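Local coordinates for peptidyl-prolyl cis-trans isomerase (Hirschia baltica, PDB 5EX2), which probably catalyses cis-trans isomerisation of peptide bonds preceding proline as a periplasmic cyclophilin, at residues Ile27-Thr31 against Lys32-Tyr36; Leu222-Lys225 against Asp226-Glu229; Met233-Gly237 against Pro238-Leu242; Leu242-Arg246 against Met247-Lys251. All blocks are in the same frame, centred on the assembly; numbering follows the deposited sequence.

The four contacts are local ones, met in series along the chain. Contact 1 is a hairpin of the cyclophilin barrel, and contact 2, its centre about 17 Å away, is a surface turn whose Pro228 and Leu222 pack on Ile27, with Ile27 CD1 3.7 Å from Pro228 CG. Contacts 3 and 4 lie on the C-terminal part of the chain, at the start and the end of helix 238-247; they share Leu242, their centres are about 11 Å apart, and Ser241 O of contact 3 probably accepts a weak hydrogen bond from Arg249 NH2 of contact 4, at 3.1 Å. Contact 1 stays about 28 Å from contact 3, centre to centre. None of the four lies at the magnesium site of Gln115, Gln133 and Glu135.

Contact 1 of 4, residues Ile27-Thr31 against Lys32-Tyr36; sequences IFETT and KGVVY
Four backbone hydrogen bonds pair Ile27-Thr31 with Lys32-Tyr36: Phe28 and Val35 exchange two, and Thr30 and Gly33 exchange two more around a type I turn. The bond from Phe28 N to Val35 O is 2.8 Å long and nearly straight at 163°. At the turn the Thr30 hydroxyl is used twice. With chi1 at 83° Thr30 OG1 sits between backbone N and carbonyl carbon, giving a proton to Gly33 O at 2.7 Å and receiving one from Lys32 N at 2.9 Å. A valine here would probably leave Lys32 N without this acceptor and Gly33 O with one donor fewer inside the turn. This is the beta hairpin of strands 25-30 and 33-39 in the cyclophilin barrel; strand 212-218 flanks its first strand.

Apolar packing occupies the side of the hairpin bearing Ile27, Val34 and Tyr36. Val34 CG2 reaches Ile27 CG2 at 3.5 Å and lies over the rim of one Tyr36 ring face, while Ile27 CG1 runs alongside the ring to Tyr36 CE1 at 3.8 Å. The Glu29 carboxylate folds across Val34. Among the charged groups, Lys32 NZ pairs with Asp211, and a water accepts from Lys32 NZ and donates to Thr31 O.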
loop_
_atom_site.group_PDB
_atom_site.type_symbol
_atom_site.label_atom_id
_atom_site.label_comp_id
_atom_site.label_asym_id
_atom_site.label_seq_id
_atom_site.Cartn_x
_atom_site.Cartn_y
_atom_site.Cartn_z
ATOM N N ILE A 27 -2.578 5.997 -10.123
ATOM C CA ILE A 27 -1.323 6.348 -10.758
ATOM C C ILE A 27 -0.813 7.661 -10.166
ATOM O O ILE A 27 -1.460 8.675 -10.309
ATOM C CB ILE A 27 -1.468 6.509 -12.270
ATOM C CG1 ILE A 27 -2.255 5.335 -12.873
ATOM C CG2 ILE A 27 -0.093 6.621 -12.902
ATOM C CD1 ILE A 27 -2.478 5.469 -14.349
ATOM N N PHE A 28 0.328 7.592 -9.480
ATOM C CA PHE A 28 1.038 8.782 -9.024
ATOM C C PHE A 28 2.195 9.042 -9.969
ATOM O O PHE A 28 3.189 8.324 -9.935
ATOM C CB PHE A 28 1.579 8.590 -7.595
ATOM C CG PHE A 28 0.591 8.881 -6.486
ATOM C CD1 PHE A 28 -0.763 9.033 -6.733
ATOM C CD2 PHE A 28 1.040 8.974 -5.172
ATOM C CE1 PHE A 28 -1.645 9.307 -5.696
ATOM C CE2 PHE A 28 0.162 9.244 -4.144
ATOM C CZ PHE A 28 -1.177 9.404 -4.404
ATOM N N GLU A 29 2.091 10.059 -10.810
ATOM C CA GLU A 29 3.218 10.455 -11.634
ATOM C C GLU A 29 4.050 11.474 -10.896
ATOM O O GLU A 29 3.527 12.514 -10.518
ATOM C CB GLU A 29 2.742 11.054 -12.947
ATOM C CG GLU A 29 2.304 10.021 -13.967
ATOM C CD GLU A 29 3.485 9.247 -14.540
ATOM O OE1 GLU A 29 4.641 9.488 -14.107
ATOM O OE2 GLU A 29 3.259 8.394 -15.425
ATOM N N THR A 30 5.323 11.167 -10.665
ATOM C CA THR A 30 6.206 12.055 -9.928
ATOM C C THR A 30 7.349 12.494 -10.828
ATOM O O THR A 30 7.575 11.919 -11.910
ATOM C CB THR A 30 6.809 11.396 -8.657
ATOM O OG1 THR A 30 7.952 10.612 -9.027
ATOM C CG2 THR A 30 5.795 10.539 -7.924
ATOM N N THR A 31 8.101 13.489 -10.370
ATOM C CA THR A 31 9.243 13.949 -11.105
ATOM C C THR A 31 10.415 12.968 -11.066
ATOM O O THR A 31 11.450 13.238 -11.649
ATOM C CB THR A 31 9.683 15.346 -10.613
ATOM O OG1 THR A 31 9.696 15.368 -9.182
ATOM C CG2 THR A 31 8.715 16.407 -11.112
ATOM N N LYS A 32 10.242 11.829 -10.390
ATOM C CA LYS A 32 11.231 10.749 -10.430
ATOM C C LYS A 32 10.695 9.500 -11.123
ATOM O O LYS A 32 11.371 8.471 -11.170
ATOM C CB LYS A 32 11.689 10.399 -9.015
ATOM C CG LYS A 32 12.675 11.392 -8.421
ATOM C CD LYS A 32 14.062 11.266 -9.042
ATOM C CE LYS A 32 15.034 12.261 -8.443
ATOM N NZ LYS A 32 14.553 13.656 -8.604
ATOM N N GLY A 33 9.486 9.598 -11.667
ATOM C CA GLY A 33 8.854 8.474 -12.337
ATOM C C GLY A 33 7.501 8.131 -11.736
ATOM O O GLY A 33 6.956 8.833 -10.864
ATOM N N VAL A 34 6.940 7.028 -12.219
ATOM C CA VAL A 34 5.577 6.652 -11.887
ATOM C C VAL A 34 5.528 5.655 -10.731
ATOM O O VAL A 34 6.394 4.799 -10.582
ATOM C CB VAL A 34 4.858 6.069 -13.124
ATOM C CG1 VAL A 34 5.436 4.714 -13.541
ATOM C CG2 VAL A 34 3.361 5.978 -12.876
ATOM N N VAL A 35 4.502 5.821 -9.904
ATOM C CA VAL A 35 4.212 4.955 -8.788
ATOM C C VAL A 35 2.768 4.485 -8.968
ATOM O O VAL A 35 1.852 5.299 -9.072
ATOM C CB VAL A 35 4.387 5.679 -7.431
ATOM C CG1 VAL A 35 4.109 4.736 -6.283
ATOM C CG2 VAL A 35 5.795 6.283 -7.306
ATOM N N TYR A 36 2.579 3.173 -9.047
ATOM C CA TYR A 36 1.252 2.587 -9.114
ATOM C C TYR A 36 0.899 2.059 -7.736
ATOM O O TYR A 36 1.604 1.200 -7.215
ATOM C CB TYR A 36 1.197 1.456 -10.150
ATOM C CG TYR A 36 1.419 1.913 -11.577
ATOM C CD1 TYR A 36 0.404 2.490 -12.301
ATOM C CD2 TYR A 36 2.648 1.737 -12.194
ATOM C CE1 TYR A 36 0.610 2.897 -13.605
ATOM C CE2 TYR A 36 2.859 2.132 -13.492
ATOM C CZ TYR A 36 1.841 2.714 -14.180
ATOM O OH TYR A 36 2.072 3.099 -15.483
HETATM O O HOH W 1 13.907 14.588 -11.065
#

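Contact 2 of 4, residues Leu222-Lys225 against Asp226-Glu229; sequences LAPK and DRPE
Arg227 reaches back to Leu222 across a tight surface turn with a short 3-10 segment, in the loop between strands 212-218 and 229-233. Backbone bonds build the turn: Asp226 N donates to Ala223 O at 2.8 Å, and Arg227 N to Pro224 O over a longer 3.3 Å.

The arginine adds side-chain bonds to this frame. Its chain is extended from CG to NE (chi2 180°), which carries the guanidinium back to Leu222 O. Arg227 NE donates to Leu222 O at 2.9 Å, coming in from above the carbonyl plane in a bent bond (137°), and NH2 adds a weak one. One face of the guanidinium lies over Pro224 CA, with the proline ring alongside and Pro224 CG 4.0 Å from Arg227 NH1. A leucine in place of this arginine has no guanidinium, and would probably leave Leu222 O without either side-chain donor and Pro224 without the flat group packed on it.

Apolar contact comes from Leu222, whose CD1 meets Pro228 CD at 3.8 Å, the two side chains crossing at about a right angle. Pro228 also packs on Val219.

The charged pair is looser. Lys225 and Asp226 run side by side as a salt bridge, with the weak bond from Lys225 NZ to Asp226 OD1 at 3.3 Å. Waters reach both carboxylate oxygens: one donates to OD1, and another donates to Asp226 OD2 at 2.6 Å and accepts from Ala223 N.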
loop_
_atom_site.group_PDB
_atom_site.type_symbol
_atom_site.label_atom_id
_atom_site.label_comp_id
_atom_site.label_asym_id
_atom_site.label_seq_id
_atom_site.Cartn_x
_atom_site.Cartn_y
_atom_site.Cartn_z
ATOM N N LEU A 222 -10.170 6.384 -16.189
ATOM C CA LEU A 222 -9.665 6.389 -17.554
ATOM C C LEU A 222 -10.599 5.624 -18.461
ATOM O O LEU A 222 -11.325 4.730 -18.005
ATOM C CB LEU A 222 -8.278 5.761 -17.599
ATOM C CG LEU A 222 -7.188 6.441 -16.774
ATOM C CD1 LEU A 222 -5.931 5.592 -16.796
ATOM C CD2 LEU A 222 -6.912 7.836 -17.305
ATOM N N ALA A 223 -10.567 5.969 -19.746
ATOM C CA ALA A 223 -11.277 5.187 -20.751
ATOM C C ALA A 223 -10.706 3.773 -20.741
ATOM O O ALA A 223 -9.507 3.594 -20.561
ATOM C CB ALA A 223 -11.137 5.813 -22.127
ATOM N N PRO A 224 -11.560 2.762 -20.962
ATOM C CA PRO A 224 -11.078 1.380 -20.915
ATOM C C PRO A 224 -9.776 1.133 -21.684
ATOM O O PRO A 224 -8.892 0.478 -21.141
ATOM C CB PRO A 224 -12.240 0.599 -21.535
ATOM C CG PRO A 224 -13.436 1.368 -21.129
ATOM C CD PRO A 224 -13.018 2.821 -21.169
ATOM N N LYS A 225 -9.626 1.674 -22.886
ATOM C CA LYS A 225 -8.455 1.342 -23.692
ATOM C C LYS A 225 -7.186 1.980 -23.111
ATOM O O LYS A 225 -6.079 1.563 -23.447
ATOM C CB LYS A 225 -8.632 1.791 -25.147
ATOM C CG LYS A 225 -8.196 3.222 -25.430
ATOM C CD LYS A 225 -8.454 3.609 -26.872
ATOM C CE LYS A 225 -7.908 4.996 -27.167
ATOM N NZ LYS A 225 -8.430 6.071 -26.275
ATOM N N ASP A 226 -7.343 2.997 -22.263
ATOM C CA ASP A 226 -6.194 3.727 -21.717
ATOM C C ASP A 226 -5.726 3.185 -20.367
ATOM O O ASP A 226 -4.687 3.612 -19.843
ATOM C CB ASP A 226 -6.532 5.212 -21.557
ATOM C CG ASP A 226 -6.788 5.896 -22.876
ATOM O OD1 ASP A 226 -6.229 5.457 -23.899
ATOM O OD2 ASP A 226 -7.552 6.881 -22.881
ATOM N N ARG A 227 -6.486 2.257 -19.800
ATOM C CA ARG A 227 -6.207 1.786 -18.448
ATOM C C ARG A 227 -4.994 0.871 -18.410
ATOM O O ARG A 227 -4.962 -0.127 -19.118
ATOM C CB ARG A 227 -7.412 1.031 -17.881
ATOM C CG ARG A 227 -8.630 1.888 -17.697
ATOM C CD ARG A 227 -9.805 1.111 -17.147
ATOM N NE ARG A 227 -10.995 1.949 -17.093
ATOM C CZ ARG A 227 -12.248 1.518 -17.215
ATOM N NH1 ARG A 227 -12.509 0.226 -17.385
ATOM N NH2 ARG A 227 -13.246 2.389 -17.159
ATOM N N PRO A 228 -3.996 1.182 -17.564
ATOM C CA PRO A 228 -2.999 0.150 -17.279
ATOM C C PRO A 228 -3.677 -1.028 -16.620
ATOM O O PRO A 228 -4.706 -0.848 -15.973
ATOM C CB PRO A 228 -2.003 0.833 -16.324
ATOM C CG PRO A 228 -2.610 2.124 -15.943
ATOM C CD PRO A 228 -3.692 2.462 -16.900
ATOM N N GLU A 229 -3.115 -2.211 -16.799
ATOM C CA GLU A 229 -3.670 -3.424 -16.216
ATOM C C GLU A 229 -2.637 -3.994 -15.258
ATOM O O GLU A 229 -1.501 -4.260 -15.645
ATOM C CB GLU A 229 -4.053 -4.430 -17.308
ATOM C CG GLU A 229 -5.151 -3.908 -18.253
ATOM C CD GLU A 229 -5.449 -4.800 -19.462
ATOM O OE1 GLU A 229 -5.117 -6.002 -19.459
ATOM O OE2 GLU A 229 -6.048 -4.274 -20.420
HETATM O O HOH W 2 -8.692 7.927 -20.785
HETATM O O HOH W 3 -6.528 -0.876 -21.044
HETATM O O HOH W 4 -7.968 -2.368 -19.634
HETATM O O HOH W 5 -4.123 4.066 -24.478
#

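Contact 3 of 4, residues Met233-Gly237 against Pro238-Leu242; sequences MRNDG and PMFSL
The start of helix 238-247 is the setting here: Gly237 holds the N-cap position, and Met233 and Asn235 of the preceding segment close around Phe240 in the first turn. The ring is met on a face and at an edge. Asn235 ND2 stands over the centre of one face, 3.3 Å above the plane of the Phe240 ring, with the amide turned 81° from the ring so that the two groups are almost perpendicular. This amide is fixed elsewhere as well, since OD1 accepts from Gly126 N and ND2 bonds to Thr259 OG1. At the edge, in the ring plane, lies Met233 SD, 5.2 Å from the Phe240 ring centroid, a Met-aromatic contact. With chi1 at -166° the Phe240 ring swings away from its own amide nitrogen and back toward Asn235. Its edge-to-face partner, Phe123, and the ring of Phe243 add aromatic neighbours.

The backbone forms a type I turn from Arg234 to Gly237, which leads strand 229-233 into the helix. Gly237 O accepts from Ser241 N at 3.3 Å, the first i to i+4 bond of the helix, and takes a weak bond from Phe240 N. A water bridges Arg234 O and Phe240 N, donating to the Arg234 carbonyl at 2.7 Å and accepting from the amide.

The methyl of Met233 meets a second methionine, Met239. The Met233 chain is extended through CG and SD before bending at chi3 (-74°), and Met233 CE comes to 3.8 Å from Met239 CB. Trp17 of strand 17-19 touches both methionines.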
loop_
_atom_site.group_PDB
_atom_site.type_symbol
_atom_site.label_atom_id
_atom_site.label_comp_id
_atom_site.label_asym_id
_atom_site.label_seq_id
_atom_site.Cartn_x
_atom_site.Cartn_y
_atom_site.Cartn_z
ATOM N N MET A 233 0.593 -11.275 -7.631
ATOM C CA MET A 233 0.685 -12.712 -7.408
ATOM C C MET A 233 -0.198 -13.115 -6.224
ATOM O O MET A 233 -0.314 -12.412 -5.234
ATOM C CB MET A 233 2.140 -13.121 -7.176
ATOM C CG MET A 233 2.352 -14.641 -6.975
ATOM S SD MET A 233 4.072 -15.093 -6.928
ATOM C CE MET A 233 4.541 -14.939 -8.649
ATOM N N ARG A 234 -0.870 -14.250 -6.373
ATOM C CA ARG A 234 -1.729 -14.794 -5.335
ATOM C C ARG A 234 -0.880 -15.482 -4.271
ATOM O O ARG A 234 -0.116 -16.394 -4.571
ATOM C CB ARG A 234 -2.741 -15.778 -5.931
ATOM C CG ARG A 234 -3.836 -15.089 -6.725
ATOM C CD ARG A 234 -4.967 -16.017 -7.148
ATOM N NE ARG A 234 -5.976 -15.305 -7.939
ATOM C CZ ARG A 234 -6.917 -14.500 -7.440
ATOM N NH1 ARG A 234 -7.002 -14.271 -6.135
ATOM N NH2 ARG A 234 -7.781 -13.911 -8.255
ATOM N N ASN A 235 -0.985 -15.005 -3.035
ATOM C CA ASN A 235 -0.138 -15.507 -1.979
ATOM C C ASN A 235 -0.454 -16.951 -1.668
ATOM O O ASN A 235 0.423 -17.664 -1.219
ATOM C CB ASN A 235 -0.287 -14.644 -0.730
ATOM C CG ASN A 235 0.060 -13.172 -0.989
ATOM O OD1 ASN A 235 -0.803 -12.307 -0.898
ATOM N ND2 ASN A 235 1.323 -12.889 -1.266
ATOM N N ASP A 236 -1.686 -17.374 -1.955
ATOM C CA ASP A 236 -2.127 -18.729 -1.642
ATOM C C ASP A 236 -1.924 -19.685 -2.819
ATOM O O ASP A 236 -2.416 -20.826 -2.796
ATOM C CB ASP A 236 -3.600 -18.732 -1.197
ATOM C CG ASP A 236 -4.560 -18.163 -2.242
ATOM O OD1 ASP A 236 -4.130 -17.534 -3.231
ATOM O OD2 ASP A 236 -5.782 -18.348 -2.062
ATOM N N GLY A 237 -1.205 -19.232 -3.837
ATOM C CA GLY A 237 -0.928 -20.064 -4.992
ATOM C C GLY A 237 0.477 -20.632 -4.957
ATOM O O GLY A 237 1.307 -20.263 -4.121
ATOM N N PRO A 238 0.769 -21.545 -5.887
ATOM C CA PRO A 238 2.045 -22.260 -5.834
ATOM C C PRO A 238 3.244 -21.439 -6.262
ATOM O O PRO A 238 4.343 -21.671 -5.795
ATOM C CB PRO A 238 1.836 -23.429 -6.797
ATOM C CG PRO A 238 0.769 -23.000 -7.701
ATOM C CD PRO A 238 -0.147 -22.125 -6.881
ATOM N N MET A 239 3.062 -20.471 -7.144
ATOM C CA MET A 239 4.203 -19.636 -7.497
ATOM C C MET A 239 4.687 -18.854 -6.280
ATOM O O MET A 239 5.881 -18.650 -6.094
ATOM C CB MET A 239 3.856 -18.690 -8.635
ATOM C CG MET A 239 3.736 -19.415 -9.940
ATOM S SD MET A 239 3.299 -18.390 -11.348
ATOM C CE MET A 239 4.813 -17.458 -11.558
ATOM N N PHE A 240 3.759 -18.411 -5.447
ATOM C CA PHE A 240 4.184 -17.683 -4.270
ATOM C C PHE A 240 4.873 -18.629 -3.280
ATOM O O PHE A 240 5.808 -18.226 -2.606
ATOM C CB PHE A 240 3.030 -16.957 -3.592
ATOM C CG PHE A 240 3.497 -15.934 -2.586
ATOM C CD1 PHE A 240 4.122 -14.769 -3.021
ATOM C CD2 PHE A 240 3.363 -16.141 -1.224
ATOM C CE1 PHE A 240 4.584 -13.830 -2.132
ATOM C CE2 PHE A 240 3.822 -15.193 -0.332
ATOM C CZ PHE A 240 4.428 -14.040 -0.788
ATOM N N SER A 241 4.427 -19.873 -3.206
ATOM C CA SER A 241 5.119 -20.860 -2.390
ATOM C C SER A 241 6.581 -21.016 -2.819
ATOM O O SER A 241 7.489 -21.107 -1.993
ATOM C CB SER A 241 4.383 -22.185 -2.486
ATOM O OG SER A 241 4.953 -23.169 -1.649
ATOM N N LEU A 242 6.795 -21.050 -4.130
ATOM C CA LEU A 242 8.132 -21.161 -4.681
ATOM C C LEU A 242 8.947 -19.906 -4.399
ATOM O O LEU A 242 10.139 -19.977 -4.116
ATOM C CB LEU A 242 8.048 -21.403 -6.187
ATOM C CG LEU A 242 7.459 -22.763 -6.549
ATOM C CD1 LEU A 242 7.201 -22.867 -8.046
ATOM C CD2 LEU A 242 8.373 -23.890 -6.083
HETATM O O HOH W 6 1.138 -17.937 -6.464
#

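Contact 4 of 4, residues Leu242-Arg246 against Met247-Lys251; sequences LFLDR and MGRDK
One face of the Phe243 ring carries Met247 CG, 4.0 Å from the ring centroid and 15° off the normal, a CH-pi contact shifted toward the rim. Met247 SD is oblique to the same ring in a looser Met-aromatic contact. The Arg249 guanidinium has Leu244 CB over the centre of one face, 3.5 Å above the plane, and the Asp245 carboxylate at its edge. These pairs mark the C-terminal end of helix 238-247, where Gly248 leaves helical geometry with a positive phi of 122° and the chain enters a type I turn from Gly248 to Lys251. At these backbone angles a side chain at Gly248 would collide with the carbonyl oxygen of Met247, a strain that glycine avoids.

Met247 N still bonds to Phe243 O at 2.9 Å, and Gly248 N to Leu244 O, the latter closing the last helical turn. Met247 bends at both chi2 and chi3, and its SD lies near the Arg246 guanidinium after CG has met the ring. Pro257 touches Phe243 and Met247 as well.

Arg249 returns along the helix to Asp245. Arg249 NE forms the stronger arm of the salt bridge, 2.7 Å from Asp245 OD1, with the oxygen close to the guanidinium plane, whereas NH2 adds a weak bond to the same atom. The carboxylate and guanidinium planes are 55° apart. NH1 bonds instead to Ile110 O. Past the helix end, a water donates to Asp245 O and accepts from Arg249 N, and the extended Lys251 chain brings Lys251 NZ to Met247 O at 2.7 Å.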
loop_
_atom_site.group_PDB
_atom_site.type_symbol
_atom_site.label_atom_id
_atom_site.label_comp_id
_atom_site.label_asym_id
_atom_site.label_seq_id
_atom_site.Cartn_x
_atom_site.Cartn_y
_atom_site.Cartn_z
ATOM N N LEU A 242 6.795 -21.050 -4.130
ATOM C CA LEU A 242 8.132 -21.161 -4.681
ATOM C C LEU A 242 8.947 -19.906 -4.399
ATOM O O LEU A 242 10.139 -19.977 -4.116
ATOM C CB LEU A 242 8.048 -21.403 -6.187
ATOM C CG LEU A 242 7.459 -22.763 -6.549
ATOM C CD1 LEU A 242 7.201 -22.867 -8.046
ATOM C CD2 LEU A 242 8.373 -23.890 -6.083
ATOM N N PHE A 243 8.300 -18.753 -4.501
ATOM C CA PHE A 243 8.934 -17.480 -4.181
ATOM C C PHE A 243 9.415 -17.454 -2.733
ATOM O O PHE A 243 10.568 -17.122 -2.464
ATOM C CB PHE A 243 7.939 -16.358 -4.491
ATOM C CG PHE A 243 8.313 -15.003 -3.955
ATOM C CD1 PHE A 243 7.817 -14.590 -2.731
ATOM C CD2 PHE A 243 9.083 -14.121 -4.698
ATOM C CE1 PHE A 243 8.126 -13.346 -2.222
ATOM C CE2 PHE A 243 9.391 -12.859 -4.194
ATOM C CZ PHE A 243 8.900 -12.479 -2.959
ATOM N N LEU A 244 8.568 -17.861 -1.797
ATOM C CA LEU A 244 8.968 -17.909 -0.392
ATOM C C LEU A 244 10.104 -18.895 -0.187
ATOM O O LEU A 244 11.046 -18.627 0.548
ATOM C CB LEU A 244 7.793 -18.302 0.493
ATOM C CG LEU A 244 6.665 -17.298 0.627
ATOM C CD1 LEU A 244 5.533 -17.895 1.430
ATOM C CD2 LEU A 244 7.157 -16.049 1.311
ATOM N N ASP A 245 10.016 -20.049 -0.839
ATOM C CA ASP A 245 11.089 -21.029 -0.751
ATOM C C ASP A 245 12.417 -20.425 -1.164
ATOM O O ASP A 245 13.445 -20.630 -0.513
ATOM C CB ASP A 245 10.840 -22.243 -1.646
ATOM C CG ASP A 245 9.714 -23.136 -1.166
ATOM O OD1 ASP A 245 9.222 -22.992 -0.022
ATOM O OD2 ASP A 245 9.347 -24.031 -1.956
ATOM N N ARG A 246 12.384 -19.727 -2.291
ATOM C CA ARG A 246 13.571 -19.160 -2.898
ATOM C C ARG A 246 14.127 -18.027 -2.027
ATOM O O ARG A 246 15.335 -17.956 -1.803
ATOM C CB ARG A 246 13.216 -18.705 -4.315
ATOM C CG ARG A 246 14.314 -18.074 -5.122
ATOM C CD ARG A 246 13.753 -17.617 -6.457
ATOM N NE ARG A 246 13.459 -16.182 -6.470
ATOM C CZ ARG A 246 12.297 -15.629 -6.821
ATOM N NH1 ARG A 246 11.256 -16.370 -7.202
ATOM N NH2 ARG A 246 12.180 -14.305 -6.791
ATOM N N MET A 247 13.256 -17.167 -1.507
ATOM C CA MET A 247 13.701 -15.987 -0.765
ATOM C C MET A 247 14.058 -16.242 0.697
ATOM O O MET A 247 14.919 -15.557 1.249
ATOM C CB MET A 247 12.633 -14.909 -0.821
ATOM C CG MET A 247 12.354 -14.438 -2.226
ATOM S SD MET A 247 13.831 -13.919 -3.133
ATOM C CE MET A 247 14.520 -12.651 -2.074
ATOM N N GLY A 248 13.400 -17.208 1.330
ATOM C CA GLY A 248 13.714 -17.588 2.700
ATOM C C GLY A 248 12.550 -17.472 3.662
ATOM O O GLY A 248 12.085 -16.383 3.975
ATOM N N ARG A 249 12.097 -18.614 4.171
ATOM C CA ARG A 249 10.893 -18.658 5.000
ATOM C C ARG A 249 11.159 -18.382 6.478
ATOM O O ARG A 249 10.252 -18.475 7.306
ATOM C CB ARG A 249 10.220 -20.005 4.827
ATOM C CG ARG A 249 9.547 -20.121 3.488
ATOM C CD ARG A 249 8.968 -21.454 3.376
ATOM N NE ARG A 249 8.233 -21.634 2.139
ATOM C CZ ARG A 249 6.929 -21.422 2.009
ATOM N NH1 ARG A 249 6.201 -20.985 3.034
ATOM N NH2 ARG A 249 6.345 -21.653 0.851
ATOM N N ASP A 250 12.398 -18.030 6.798
ATOM C CA ASP A 250 12.743 -17.561 8.129
ATOM C C ASP A 250 12.546 -16.053 8.250
ATOM O O ASP A 250 12.613 -15.486 9.344
ATOM C CB ASP A 250 14.196 -17.928 8.452
ATOM C CG ASP A 250 15.193 -17.351 7.442
ATOM O OD1 ASP A 250 14.893 -17.325 6.223
ATOM O OD2 ASP A 250 16.282 -16.913 7.872
ATOM N N LYS A 251 12.262 -15.415 7.119
ATOM C CA LYS A 251 12.125 -13.964 7.072
ATOM C C LYS A 251 10.750 -13.490 7.500
ATOM O O LYS A 251 9.745 -14.121 7.212
ATOM C CB LYS A 251 12.422 -13.462 5.664
ATOM C CG LYS A 251 13.881 -13.601 5.286
ATOM C CD LYS A 251 14.101 -13.224 3.842
ATOM C CE LYS A 251 15.566 -13.333 3.461
ATOM N NZ LYS A 251 15.763 -13.106 2.005
HETATM O O HOH W 7 13.226 -20.909 2.559
#